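Local coordinates for protein 2-hydroxyethylphosphonate dioxygenase (Streptomyces viridochromogenes, PDB 4YAR) that catalyses the iron-dependent, oxygen-driven cleavage of 2-hydroxyethylphosphonate to hydroxymethylphosphonate and formate during biosynthesis of the antibiotic phosphinothricin tripeptide (bialaphos), at residues A[234-238]-A[288-292]; A[285-289]-A[417-421]; A[121-125]-A[146-151]; A[139-143]-A[190-194]. The protein carries 1 engineered substitution. All coordinates share one frame; numbering follows the deposited sequence.

Interactions 1 and 2 share Arg288 and Val289: the 3-10 turn around them packs on helix 231-241 in interaction 1 and is bound to the last turn of helix 413-420 in interaction 2, their centres 11 Å apart. Phe285, on the segment of interaction 2, also touches Leu235, Phe238 and Leu290 of interaction 1. Interactions 3 and 4 lie in the beta-rich part of the chain, with centres 18 Å apart and segments that alternate along the sequence. The centres of interactions 1 and 4 are 45 Å apart. Residues that bind the metal or substrate lie beside interactions 3 and 4: the side chain of His182 is about 6 Å from that of Leu125 and about 7 Å from that of Ile194.

Interaction 1: A[234-238]-A[288-292]; sequences VLDLF and RVLLP
Apolar packing without any hydrogen bond across it joins Val234, Leu235 and Phe238 of helix 231-241 to Val289 and Leu290, which lie in a 3-10 turn of the loop after helix 270-283. Both segments fall in the second Cro/C1-type helix-turn-helix region, and the contact closes the first helix of that unit against the chain that leaves its last one. Leu290 does most of the work. Its CG is anti to the carbonyl carbon (chi1 -56°), which brings the end of the side chain nearer to the helix than its base would suggest. CD2 then settles 3.6 Å from Val234 CG1, and the same methyl lies 3.9 Å from Phe238 CE2, approaching that ring obliquely. The other branch, CD1, faces Leu235 CD1 more loosely, at 4.3 Å. Val289 meets the aromatic ring differently: its CG2 sits at the edge, close to the ring plane, 3.7 Å from Phe238 CZ. One face of the ring is taken by Val234 CG1 from the preceding helical turn. Valine and leucine suit this place because they put single methyls at the ring edge and obliquely to it, while phenylalanine is long enough to carry its ring from the helix to the turn. Beyond the two segments, Phe285 packs on Leu235, Phe238 and Leu290, and Leu235 reaches Leu260 and Leu264 of helix 257-265 and Leu279 of helix 270-283.

Interaction 2: A[285-289]-A[417-421]; sequences FDYRV and LELTN
Arg288 NH2 gives a nearly straight bond (161°) to Thr420 OG1 at 2.8 Å, in the guanidinium plane. Behind it stands a side-on salt bridge that holds the arginine: Arg288 NH1 lies 2.7 Å from Asp286 OD2 and NE 3.0 Å from Asp286 OD1, each acceptor using its syn lone pair. Asn421 ND2 donates to Asp286 OD2 over 3.1 Å, coming from the anti side and out of the carboxylate plane, so both donors of OD2 fit. Asp286 OD1 also accepts from the backbone N of Arg288, 2.9 Å away, which makes an Asx turn at the start of the 3-10 segment. With CG of Asp286 anti to its own N (chi1 -173°), the carboxylate reaches both the backbone N of Arg288 and its guanidinium, and the side-on pair fixes the rotation of that group. This turn, from the second Cro/C1-type unit, thereby meets the last turn of helix 413-420, far on in the sequence. Arg288 NH1 adds a weak bond to Leu417 O. Leu417 CD1 lies over one guanidinium face, 3.4 Å from Arg288 NH1, a place where an aliphatic branch can cover a flat cation while its edge stays bonded. Farther out, Leu417 CD2 and Val289 CG1 touch at 3.9 Å, their side chains crossing at about a right angle.

Interaction 3: A[121-125]-A[146-151]; sequences RLPAL and RWGEEI
Leu122 opens the contact by laying CD2 over one face of the Arg146 guanidinium, 3.9 Å from CZ, its side chain crossing the arginine at about a right angle. Its other methyl, CD1, meets Ile151 CG1 tip to tip at 4.1 Å, an apolar touch toward the surface. Next, Pro123 supplies the bond between the segments: its carbonyl O receives Arg146 NH1 at 2.8 Å. The oxygen lies close to the guanidinium plane, but the donor stands well above the carbonyl plane, 58° out of it. The same oxygen is also bonded by Ser183 OG. While the carbonyl of Pro123 serves as acceptor, its ring CG packs beside Arg146 CD. Ala124 turns its methyl away and brings its CA near Arg146 NH1. Leu125 then covers the opposite face of the guanidinium with CG, and its CD2 packs 3.9 Å from Arg146 CD, so two leucines sandwich the flat cation. CD1 of Leu125 continues to Gly148 O and Glu149 OE2.

The arginine can reach this slot because its chain is fully extended from CG to NE. Its own segment fixes it too, through Arg146 NE to Gly148 O (3.0 Å) and Arg146 NH2 to Glu149 O (2.9 Å). A multi-donor side chain thus ties three carbonyls of two irregular loops together. Those loops lie beside the metal and substrate site, shared between dimer partners, of the cupin-type domain: Leu125 precedes substrate-binding Asn126, and its side chain is about 6 Å from that of the iron ligand His182, which binds cadmium in this crystal.

Interaction 4: A[139-143]-A[190-194]; sequences GPGDI and APARI. With CD (cadmium ion), chain H.
Ile143 lays its CG2 methyl against Ala192 CB at 3.4 Å, and sends CD1 to Ile194 CG2, also at 3.4 Å; both pairs are tighter than usual carbon contacts. CG1 of Ile143 lies between its backbone N and carbonyl carbon (chi1 65°), which directs CD1 across to the second isoleucine, the two side chains crossing at about a right angle. A small alanine suits this place, its methyl held between Ile143 CG2 and Gly141 O.

The backbones are the ends of two neighbouring antiparallel strands, 133-140 and 192-198, of the six-stranded sheet in the cupin-type part of the enzyme. Pro140 and Ala192 form a non-hydrogen-bonded pair there. Arg193 N donates to Gly139 O over 3.2 Å, and Gly141 N makes a short but strongly bent, weak bond to Pro191 O. A cis peptide bond precedes Pro140, whose ring CD lies 3.3 Å from Pro191 O. Glycine fits at 141 because a side chain there would run into the carbonyl oxygens of Ala190 and Pro191. At 139 the backbone angles would press a side chain onto the preceding carbonyl.

A water bridges the loop ends, donating to Asp142 O at 2.8 Å and to Ala190 O. The side chain of Asp142 starts away from 190-194, and its carboxylate holds a cadmium ion through both OD1 and OD2, each 2.4 Å from the metal, with a water, His160 and His163 among the other ligands. Arg193 starts toward one face of the sheet, and its NH2 forms a salt bridge with Asp383.

Interaction 1: A[234-238]-A[288-292]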
loop_
_atom_site.group_PDB
_atom_site.type_symbol
_atom_site.label_atom_id
_atom_site.label_comp_id
_atom_site.label_asym_id
_atom_site.label_seq_id
_atom_site.Cartn_x
_atom_site.Cartn_y
_atom_site.Cartn_z
ATOM N N VAL A 234 -23.646 3.825 -9.453
ATOM C CA VAL A 234 -22.680 4.899 -9.393
ATOM C C VAL A 234 -23.078 6.102 -10.290
ATOM O O VAL A 234 -23.037 7.273 -9.843
ATOM C CB VAL A 234 -21.231 4.404 -9.646
ATOM C CG1 VAL A 234 -20.254 5.580 -9.533
ATOM C CG2 VAL A 234 -20.831 3.330 -8.639
ATOM N N LEU A 235 -23.454 5.861 -11.545
ATOM C CA LEU A 235 -23.790 6.955 -12.428
ATOM C C LEU A 235 -24.945 7.776 -11.822
ATOM O O LEU A 235 -24.963 8.993 -11.872
ATOM C CB LEU A 235 -24.208 6.433 -13.816
ATOM C CG LEU A 235 -24.707 7.509 -14.753
ATOM C CD1 LEU A 235 -23.697 8.592 -15.078
ATOM C CD2 LEU A 235 -25.264 6.973 -16.087
ATOM N N ASP A 236 -25.898 7.124 -11.207
ATOM C CA ASP A 236 -27.058 7.866 -10.685
ATOM C C ASP A 236 -26.658 8.775 -9.515
ATOM O O ASP A 236 -27.231 9.831 -9.332
ATOM C CB ASP A 236 -28.140 6.915 -10.188
ATOM C CG ASP A 236 -28.962 6.334 -11.296
ATOM O OD1 ASP A 236 -29.029 6.881 -12.363
ATOM O OD2 ASP A 236 -29.550 5.277 -11.054
ATOM N N LEU A 237 -25.649 8.374 -8.791
ATOM C CA LEU A 237 -25.136 9.258 -7.707
ATOM C C LEU A 237 -24.381 10.443 -8.384
ATOM O O LEU A 237 -24.476 11.590 -7.934
ATOM C CB LEU A 237 -24.250 8.493 -6.798
ATOM C CG LEU A 237 -24.998 7.456 -5.948
ATOM C CD1 LEU A 237 -24.001 6.523 -5.239
ATOM C CD2 LEU A 237 -25.931 8.185 -4.974
ATOM N N PHE A 238 -23.623 10.162 -9.455
ATOM C CA PHE A 238 -22.975 11.250 -10.195
ATOM C C PHE A 238 -23.994 12.244 -10.790
ATOM O O PHE A 238 -23.776 13.475 -10.810
ATOM C CB PHE A 238 -22.131 10.774 -11.310
ATOM C CG PHE A 238 -20.915 9.987 -10.909
ATOM C CD1 PHE A 238 -20.495 9.854 -9.592
ATOM C CD2 PHE A 238 -20.120 9.493 -11.896
ATOM C CE1 PHE A 238 -19.371 9.124 -9.284
ATOM C CE2 PHE A 238 -18.980 8.773 -11.604
ATOM C CZ PHE A 238 -18.571 8.660 -10.286
ATOM N N ARG A 288 -14.006 6.448 -16.441
ATOM C CA ARG A 288 -13.258 5.232 -16.108
ATOM C C ARG A 288 -13.722 4.500 -14.820
ATOM O O ARG A 288 -13.676 3.264 -14.724
ATOM C CB ARG A 288 -11.747 5.509 -16.158
ATOM C CG ARG A 288 -11.267 5.935 -17.482
ATOM C CD ARG A 288 -9.819 6.390 -17.516
ATOM N NE ARG A 288 -9.628 7.535 -16.696
ATOM C CZ ARG A 288 -8.487 8.110 -16.432
ATOM N NH1 ARG A 288 -8.499 9.156 -15.640
ATOM N NH2 ARG A 288 -7.331 7.674 -16.940
ATOM N N VAL A 289 -14.151 5.278 -13.799
ATOM C CA VAL A 289 -14.617 4.727 -12.595
ATOM C C VAL A 289 -15.961 4.039 -12.690
ATOM O O VAL A 289 -16.367 3.380 -11.731
ATOM C CB VAL A 289 -14.497 5.720 -11.402
ATOM C CG1 VAL A 289 -13.138 6.396 -11.397
ATOM C CG2 VAL A 289 -15.567 6.790 -11.455
ATOM N N LEU A 290 -16.642 4.125 -13.860
ATOM C CA LEU A 290 -17.871 3.381 -14.113
ATOM C C LEU A 290 -17.643 2.025 -14.817
ATOM O O LEU A 290 -18.563 1.201 -14.899
ATOM C CB LEU A 290 -18.855 4.190 -14.976
ATOM C CG LEU A 290 -19.240 5.547 -14.449
ATOM C CD1 LEU A 290 -20.104 6.323 -15.426
ATOM C CD2 LEU A 290 -20.020 5.388 -13.145
ATOM N N LEU A 291 -16.418 1.753 -15.234
ATOM C CA LEU A 291 -16.130 0.488 -15.908
ATOM C C LEU A 291 -15.997 -0.630 -14.834
ATOM O O LEU A 291 -15.632 -0.355 -13.644
ATOM C CB LEU A 291 -14.873 0.647 -16.765
ATOM C CG LEU A 291 -14.880 1.753 -17.847
ATOM C CD1 LEU A 291 -13.580 1.766 -18.632
ATOM C CD2 LEU A 291 -16.022 1.665 -18.820
ATOM N N PRO A 292 -16.273 -1.859 -15.224
ATOM C CA PRO A 292 -16.211 -3.022 -14.350
ATOM C C PRO A 292 -14.808 -3.391 -13.873
ATOM O O PRO A 292 -13.857 -3.333 -14.642
ATOM C CB PRO A 292 -16.808 -4.158 -15.214
ATOM C CG PRO A 292 -16.776 -3.683 -16.585
ATOM C CD PRO A 292 -16.802 -2.194 -16.551
#

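Interaction 2: A[285-289]-A[417-421]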
loop_
_atom_site.group_PDB
_atom_site.type_symbol
_atom_site.label_atom_id
_atom_site.label_comp_id
_atom_site.label_asym_id
_atom_site.label_seq_id
_atom_site.Cartn_x
_atom_site.Cartn_y
_atom_site.Cartn_z
ATOM N N PHE A 285 -17.418 14.441 -15.570
ATOM C CA PHE A 285 -16.922 13.346 -14.760
ATOM C C PHE A 285 -16.030 12.389 -15.548
ATOM O O PHE A 285 -16.004 12.427 -16.775
ATOM C CB PHE A 285 -18.082 12.583 -14.028
ATOM C CG PHE A 285 -18.992 11.824 -14.915
ATOM C CD1 PHE A 285 -18.654 10.563 -15.377
ATOM C CD2 PHE A 285 -20.277 12.316 -15.201
ATOM C CE1 PHE A 285 -19.519 9.855 -16.191
ATOM C CE2 PHE A 285 -21.132 11.591 -15.996
ATOM C CZ PHE A 285 -20.766 10.389 -16.502
ATOM N N ASP A 286 -15.311 11.546 -14.817
ATOM C CA ASP A 286 -14.387 10.566 -15.411
ATOM C C ASP A 286 -15.079 9.208 -15.569
ATOM O O ASP A 286 -15.422 8.521 -14.609
ATOM C CB ASP A 286 -13.175 10.461 -14.513
ATOM C CG ASP A 286 -12.074 9.591 -15.111
ATOM O OD1 ASP A 286 -12.255 8.787 -16.064
ATOM O OD2 ASP A 286 -10.955 9.766 -14.620
ATOM N N TYR A 287 -15.333 8.843 -16.830
ATOM C CA TYR A 287 -16.024 7.641 -17.127
ATOM C C TYR A 287 -15.317 6.380 -16.643
ATOM O O TYR A 287 -15.959 5.367 -16.431
ATOM C CB TYR A 287 -16.273 7.532 -18.690
ATOM C CG TYR A 287 -15.004 7.139 -19.450
ATOM C CD1 TYR A 287 -13.980 8.079 -19.719
ATOM C CD2 TYR A 287 -14.754 5.802 -19.783
ATOM C CE1 TYR A 287 -12.824 7.694 -20.376
ATOM C CE2 TYR A 287 -13.543 5.408 -20.410
ATOM C CZ TYR A 287 -12.620 6.343 -20.729
ATOM O OH TYR A 287 -11.412 5.948 -21.283
ATOM N N ARG A 288 -14.006 6.448 -16.441
ATOM C CA ARG A 288 -13.258 5.232 -16.108
ATOM C C ARG A 288 -13.722 4.500 -14.820
ATOM O O ARG A 288 -13.676 3.264 -14.724
ATOM C CB ARG A 288 -11.747 5.509 -16.158
ATOM C CG ARG A 288 -11.267 5.935 -17.482
ATOM C CD ARG A 288 -9.819 6.390 -17.516
ATOM N NE ARG A 288 -9.628 7.535 -16.696
ATOM C CZ ARG A 288 -8.487 8.110 -16.432
ATOM N NH1 ARG A 288 -8.499 9.156 -15.640
ATOM N NH2 ARG A 288 -7.331 7.674 -16.940
ATOM N N VAL A 289 -14.151 5.278 -13.799
ATOM C CA VAL A 289 -14.617 4.727 -12.595
ATOM C C VAL A 289 -15.961 4.039 -12.690
ATOM O O VAL A 289 -16.367 3.380 -11.731
ATOM C CB VAL A 289 -14.497 5.720 -11.402
ATOM C CG1 VAL A 289 -13.138 6.396 -11.397
ATOM C CG2 VAL A 289 -15.567 6.790 -11.455
ATOM N N LEU A 417 -4.638 7.486 -11.599
ATOM C CA LEU A 417 -5.881 7.945 -12.216
ATOM C C LEU A 417 -5.921 9.452 -12.267
ATOM O O LEU A 417 -6.244 10.077 -13.270
ATOM C CB LEU A 417 -7.070 7.367 -11.443
ATOM C CG LEU A 417 -8.464 7.717 -11.969
ATOM C CD1 LEU A 417 -8.805 6.820 -13.130
ATOM C CD2 LEU A 417 -9.456 7.506 -10.872
ATOM N N GLU A 418 -5.567 10.124 -11.186
ATOM C CA GLU A 418 -5.551 11.572 -11.184
ATOM C C GLU A 418 -4.458 12.163 -12.073
ATOM O O GLU A 418 -4.643 13.216 -12.664
ATOM C CB GLU A 418 -5.358 12.052 -9.738
ATOM C CG GLU A 418 -5.188 13.519 -9.560
ATOM C CD GLU A 418 -6.438 14.366 -9.766
ATOM O OE1 GLU A 418 -7.559 13.860 -9.704
ATOM O OE2 GLU A 418 -6.255 15.605 -9.849
ATOM N N LEU A 419 -3.305 11.504 -12.180
ATOM C CA LEU A 419 -2.219 12.091 -12.905
ATOM C C LEU A 419 -2.511 12.084 -14.378
ATOM O O LEU A 419 -2.063 12.975 -15.087
ATOM C CB LEU A 419 -0.899 11.327 -12.627
ATOM C CG LEU A 419 -0.327 11.686 -11.252
ATOM C CD1 LEU A 419 0.758 10.679 -10.927
ATOM C CD2 LEU A 419 0.219 13.103 -11.214
ATOM N N THR A 420 -3.271 11.107 -14.827
ATOM C CA THR A 420 -3.792 11.150 -16.192
ATOM C C THR A 420 -4.848 12.307 -16.471
ATOM O O THR A 420 -4.965 12.782 -17.591
ATOM C CB THR A 420 -4.199 9.740 -16.645
ATOM O OG1 THR A 420 -5.216 9.173 -15.803
ATOM C CG2 THR A 420 -3.005 8.804 -16.609
ATOM N N ASN A 421 -5.520 12.813 -15.441
ATOM C CA ASN A 421 -6.383 14.054 -15.493
ATOM C C ASN A 421 -5.665 15.367 -15.199
ATOM O O ASN A 421 -6.294 16.416 -14.968
ATOM C CB ASN A 421 -7.522 13.908 -14.463
ATOM C CG ASN A 421 -8.619 12.937 -14.910
ATOM O OD1 ASN A 421 -8.925 12.828 -16.110
ATOM N ND2 ASN A 421 -9.216 12.253 -13.970
#

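Interaction 3: A[121-125]-A[146-151]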
loop_
_atom_site.group_PDB
_atom_site.type_symbol
_atom_site.label_atom_id
_atom_site.label_comp_id
_atom_site.label_asym_id
_atom_site.label_seq_id
_atom_site.Cartn_x
_atom_site.Cartn_y
_atom_site.Cartn_z
ATOM N N ARG A 121 -2.692 -28.982 17.672
ATOM C CA ARG A 121 -3.504 -28.004 18.310
ATOM C C ARG A 121 -4.060 -27.106 17.234
ATOM O O ARG A 121 -3.309 -26.544 16.415
ATOM C CB ARG A 121 -2.708 -27.212 19.338
ATOM C CG ARG A 121 -3.498 -26.109 20.046
ATOM C CD ARG A 121 -2.664 -25.300 21.056
ATOM N NE ARG A 121 -2.131 -26.198 22.073
ATOM C CZ ARG A 121 -2.785 -26.528 23.183
ATOM N NH1 ARG A 121 -3.960 -26.003 23.442
ATOM N NH2 ARG A 121 -2.235 -27.364 24.050
ATOM N N LEU A 122 -5.362 -26.919 17.249
ATOM C CA LEU A 122 -5.985 -26.040 16.289
ATOM C C LEU A 122 -5.615 -24.580 16.694
ATOM O O LEU A 122 -5.720 -24.190 17.855
ATOM C CB LEU A 122 -7.496 -26.257 16.325
ATOM C CG LEU A 122 -8.252 -25.970 15.067
ATOM C CD1 LEU A 122 -7.906 -27.077 14.078
ATOM C CD2 LEU A 122 -9.723 -25.966 15.400
ATOM N N PRO A 123 -5.047 -23.796 15.741
ATOM C CA PRO A 123 -4.507 -22.519 16.113
ATOM C C PRO A 123 -5.622 -21.460 16.309
ATOM O O PRO A 123 -6.369 -21.172 15.401
ATOM C CB PRO A 123 -3.616 -22.129 14.904
ATOM C CG PRO A 123 -4.197 -22.860 13.739
ATOM C CD PRO A 123 -4.792 -24.136 14.336
ATOM N N ALA A 124 -5.665 -20.857 17.486
ATOM C CA ALA A 124 -6.724 -19.949 17.850
ATOM C C ALA A 124 -6.618 -18.750 16.927
ATOM O O ALA A 124 -5.506 -18.333 16.591
ATOM C CB ALA A 124 -6.609 -19.553 19.333
ATOM N N LEU A 125 -7.760 -18.246 16.493
ATOM C CA LEU A 125 -7.771 -17.115 15.538
ATOM C C LEU A 125 -7.421 -15.773 16.150
ATOM O O LEU A 125 -7.642 -15.553 17.341
ATOM C CB LEU A 125 -9.165 -17.020 14.890
ATOM C CG LEU A 125 -9.541 -18.172 13.957
ATOM C CD1 LEU A 125 -11.047 -18.100 13.744
ATOM C CD2 LEU A 125 -8.846 -18.123 12.618
ATOM N N ARG A 146 -5.421 -21.047 8.698
ATOM C CA ARG A 146 -6.831 -21.032 9.178
ATOM C C ARG A 146 -7.478 -19.675 8.975
ATOM O O ARG A 146 -6.909 -18.640 9.395
ATOM C CB ARG A 146 -6.914 -21.423 10.656
ATOM C CG ARG A 146 -8.309 -21.705 11.187
ATOM C CD ARG A 146 -8.299 -21.948 12.689
ATOM N NE ARG A 146 -9.662 -22.111 13.214
ATOM C CZ ARG A 146 -9.965 -22.222 14.494
ATOM N NH1 ARG A 146 -8.998 -22.164 15.426
ATOM N NH2 ARG A 146 -11.246 -22.389 14.844
ATOM N N TRP A 147 -8.674 -19.678 8.354
ATOM C CA TRP A 147 -9.432 -18.441 8.019
ATOM C C TRP A 147 -10.896 -18.438 8.468
ATOM O O TRP A 147 -11.668 -17.651 7.950
ATOM C CB TRP A 147 -9.417 -18.144 6.491
ATOM C CG TRP A 147 -8.066 -18.046 6.069
ATOM C CD1 TRP A 147 -7.185 -17.017 6.372
ATOM C CD2 TRP A 147 -7.275 -19.088 5.494
ATOM N NE1 TRP A 147 -5.916 -17.354 5.943
ATOM C CE2 TRP A 147 -5.944 -18.623 5.430
ATOM C CE3 TRP A 147 -7.560 -20.368 5.019
ATOM C CZ2 TRP A 147 -4.912 -19.388 4.870
ATOM C CZ3 TRP A 147 -6.557 -21.088 4.449
ATOM C CH2 TRP A 147 -5.241 -20.608 4.379
ATOM N N GLY A 148 -11.254 -19.262 9.447
ATOM C CA GLY A 148 -12.671 -19.384 9.915
ATOM C C GLY A 148 -12.760 -20.296 11.141
ATOM O O GLY A 148 -11.817 -21.016 11.489
ATOM N N GLU A 149 -13.910 -20.242 11.801
ATOM C CA GLU A 149 -14.151 -20.971 13.005
ATOM C C GLU A 149 -14.255 -22.435 12.736
ATOM O O GLU A 149 -13.612 -23.245 13.392
ATOM C CB GLU A 149 -15.430 -20.456 13.650
ATOM C CG GLU A 149 -15.252 -19.054 14.210
ATOM C CD GLU A 149 -14.541 -19.014 15.544
ATOM O OE1 GLU A 149 -14.424 -20.063 16.215
ATOM O OE2 GLU A 149 -14.133 -17.913 15.950
ATOM N N GLU A 150 -15.055 -22.762 11.745
ATOM C CA GLU A 150 -15.320 -24.119 11.355
ATOM C C GLU A 150 -14.154 -24.583 10.429
ATOM O O GLU A 150 -13.678 -23.800 9.634
ATOM C CB GLU A 150 -16.723 -24.119 10.655
ATOM C CG GLU A 150 -17.497 -25.436 10.529
ATOM C CD GLU A 150 -18.660 -25.347 9.516
ATOM O OE1 GLU A 150 -19.476 -24.404 9.609
ATOM O OE2 GLU A 150 -18.768 -26.219 8.623
ATOM N N ILE A 151 -13.687 -25.823 10.581
ATOM C CA ILE A 151 -12.665 -26.429 9.690
ATOM C C ILE A 151 -13.233 -27.117 8.464
ATOM O O ILE A 151 -13.824 -28.185 8.559
ATOM C CB ILE A 151 -11.789 -27.440 10.452
ATOM C CG1 ILE A 151 -11.147 -26.749 11.664
ATOM C CG2 ILE A 151 -10.727 -28.058 9.544
ATOM C CD1 ILE A 151 -10.481 -25.423 11.318
#

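Interaction 4: A[139-143]-A[190-194]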
loop_
_atom_site.group_PDB
_atom_site.type_symbol
_atom_site.label_atom_id
_atom_site.label_comp_id
_atom_site.label_asym_id
_atom_site.label_seq_id
_atom_site.Cartn_x
_atom_site.Cartn_y
_atom_site.Cartn_z
ATOM N N GLY A 139 9.442 -21.402 4.990
ATOM C CA GLY A 139 9.913 -22.733 5.391
ATOM C C GLY A 139 10.724 -22.829 6.691
ATOM O O GLY A 139 10.843 -21.883 7.401
ATOM N N PRO A 140 11.388 -23.964 6.932
ATOM C CA PRO A 140 11.473 -25.079 6.004
ATOM C C PRO A 140 10.245 -25.987 5.987
ATOM O O PRO A 140 10.163 -26.851 5.088
ATOM C CB PRO A 140 12.650 -25.911 6.543
ATOM C CG PRO A 140 12.686 -25.578 8.013
ATOM C CD PRO A 140 12.306 -24.118 8.078
ATOM N N GLY A 141 9.345 -25.810 6.939
ATOM C CA GLY A 141 8.184 -26.701 7.112
ATOM C C GLY A 141 6.876 -26.141 6.547
ATOM O O GLY A 141 6.707 -24.905 6.459
ATOM N N ASP A 142 6.005 -27.047 6.122
ATOM C CA ASP A 142 4.601 -26.731 5.751
ATOM C C ASP A 142 3.873 -26.218 6.978
ATOM O O ASP A 142 4.153 -26.657 8.121
ATOM C CB ASP A 142 3.892 -27.976 5.251
ATOM C CG ASP A 142 4.437 -28.573 3.943
ATOM O OD1 ASP A 142 5.201 -28.000 3.130
ATOM O OD2 ASP A 142 4.089 -29.745 3.729
ATOM N N ILE A 143 2.951 -25.276 6.772
ATOM C CA ILE A 143 2.086 -24.790 7.829
ATOM C C ILE A 143 0.650 -24.890 7.424
ATOM O O ILE A 143 0.325 -25.008 6.234
ATOM C CB ILE A 143 2.408 -23.364 8.210
ATOM C CG1 ILE A 143 2.104 -22.452 7.031
ATOM C CG2 ILE A 143 3.873 -23.273 8.620
ATOM C CD1 ILE A 143 2.372 -20.970 7.224
ATOM N N ALA A 190 8.383 -30.332 11.390
ATOM C CA ALA A 190 9.413 -29.346 10.920
ATOM C C ALA A 190 8.998 -27.946 11.260
ATOM O O ALA A 190 7.811 -27.602 11.144
ATOM C CB ALA A 190 9.664 -29.464 9.410
ATOM N N PRO A 191 9.974 -27.137 11.748
ATOM C CA PRO A 191 9.682 -25.780 12.023
ATOM C C PRO A 191 9.423 -24.926 10.747
ATOM O O PRO A 191 9.675 -25.368 9.629
ATOM C CB PRO A 191 10.874 -25.321 12.852
ATOM C CG PRO A 191 12.010 -26.102 12.235
ATOM C CD PRO A 191 11.399 -27.444 11.951
ATOM N N ALA A 192 8.806 -23.776 10.962
ATOM C CA ALA A 192 8.524 -22.779 9.860
ATOM C C ALA A 192 8.419 -21.354 10.311
ATOM O O ALA A 192 8.037 -21.034 11.493
ATOM C CB ALA A 192 7.254 -23.146 9.111
ATOM N N ARG A 193 8.777 -20.475 9.352
ATOM C CA ARG A 193 8.562 -19.030 9.469
ATOM C C ARG A 193 7.791 -18.496 8.306
ATOM O O ARG A 193 7.824 -19.089 7.237
ATOM C CB ARG A 193 9.903 -18.268 9.548
ATOM C CG ARG A 193 10.796 -18.711 10.702
ATOM C CD ARG A 193 11.957 -17.739 10.832
ATOM N NE ARG A 193 12.775 -17.797 9.607
ATOM C CZ ARG A 193 13.726 -16.927 9.332
ATOM N NH1 ARG A 193 14.061 -15.988 10.216
ATOM N NH2 ARG A 193 14.412 -17.066 8.221
ATOM N N ILE A 194 7.048 -17.412 8.538
ATOM C CA ILE A 194 6.344 -16.689 7.448
ATOM C C ILE A 194 6.747 -15.222 7.425
ATOM O O ILE A 194 7.223 -14.678 8.441
ATOM C CB ILE A 194 4.797 -16.784 7.490
ATOM C CG1 ILE A 194 4.266 -16.002 8.675
ATOM C CG2 ILE A 194 4.286 -18.221 7.520
ATOM C CD1 ILE A 194 2.806 -16.061 8.860
HETATM CD CD CD H . 4.970 -29.632 1.451
HETATM O O HOH W 1 5.632 -28.462 9.705
HETATM O O HOH W 2 5.808 -28.564 -0.766
#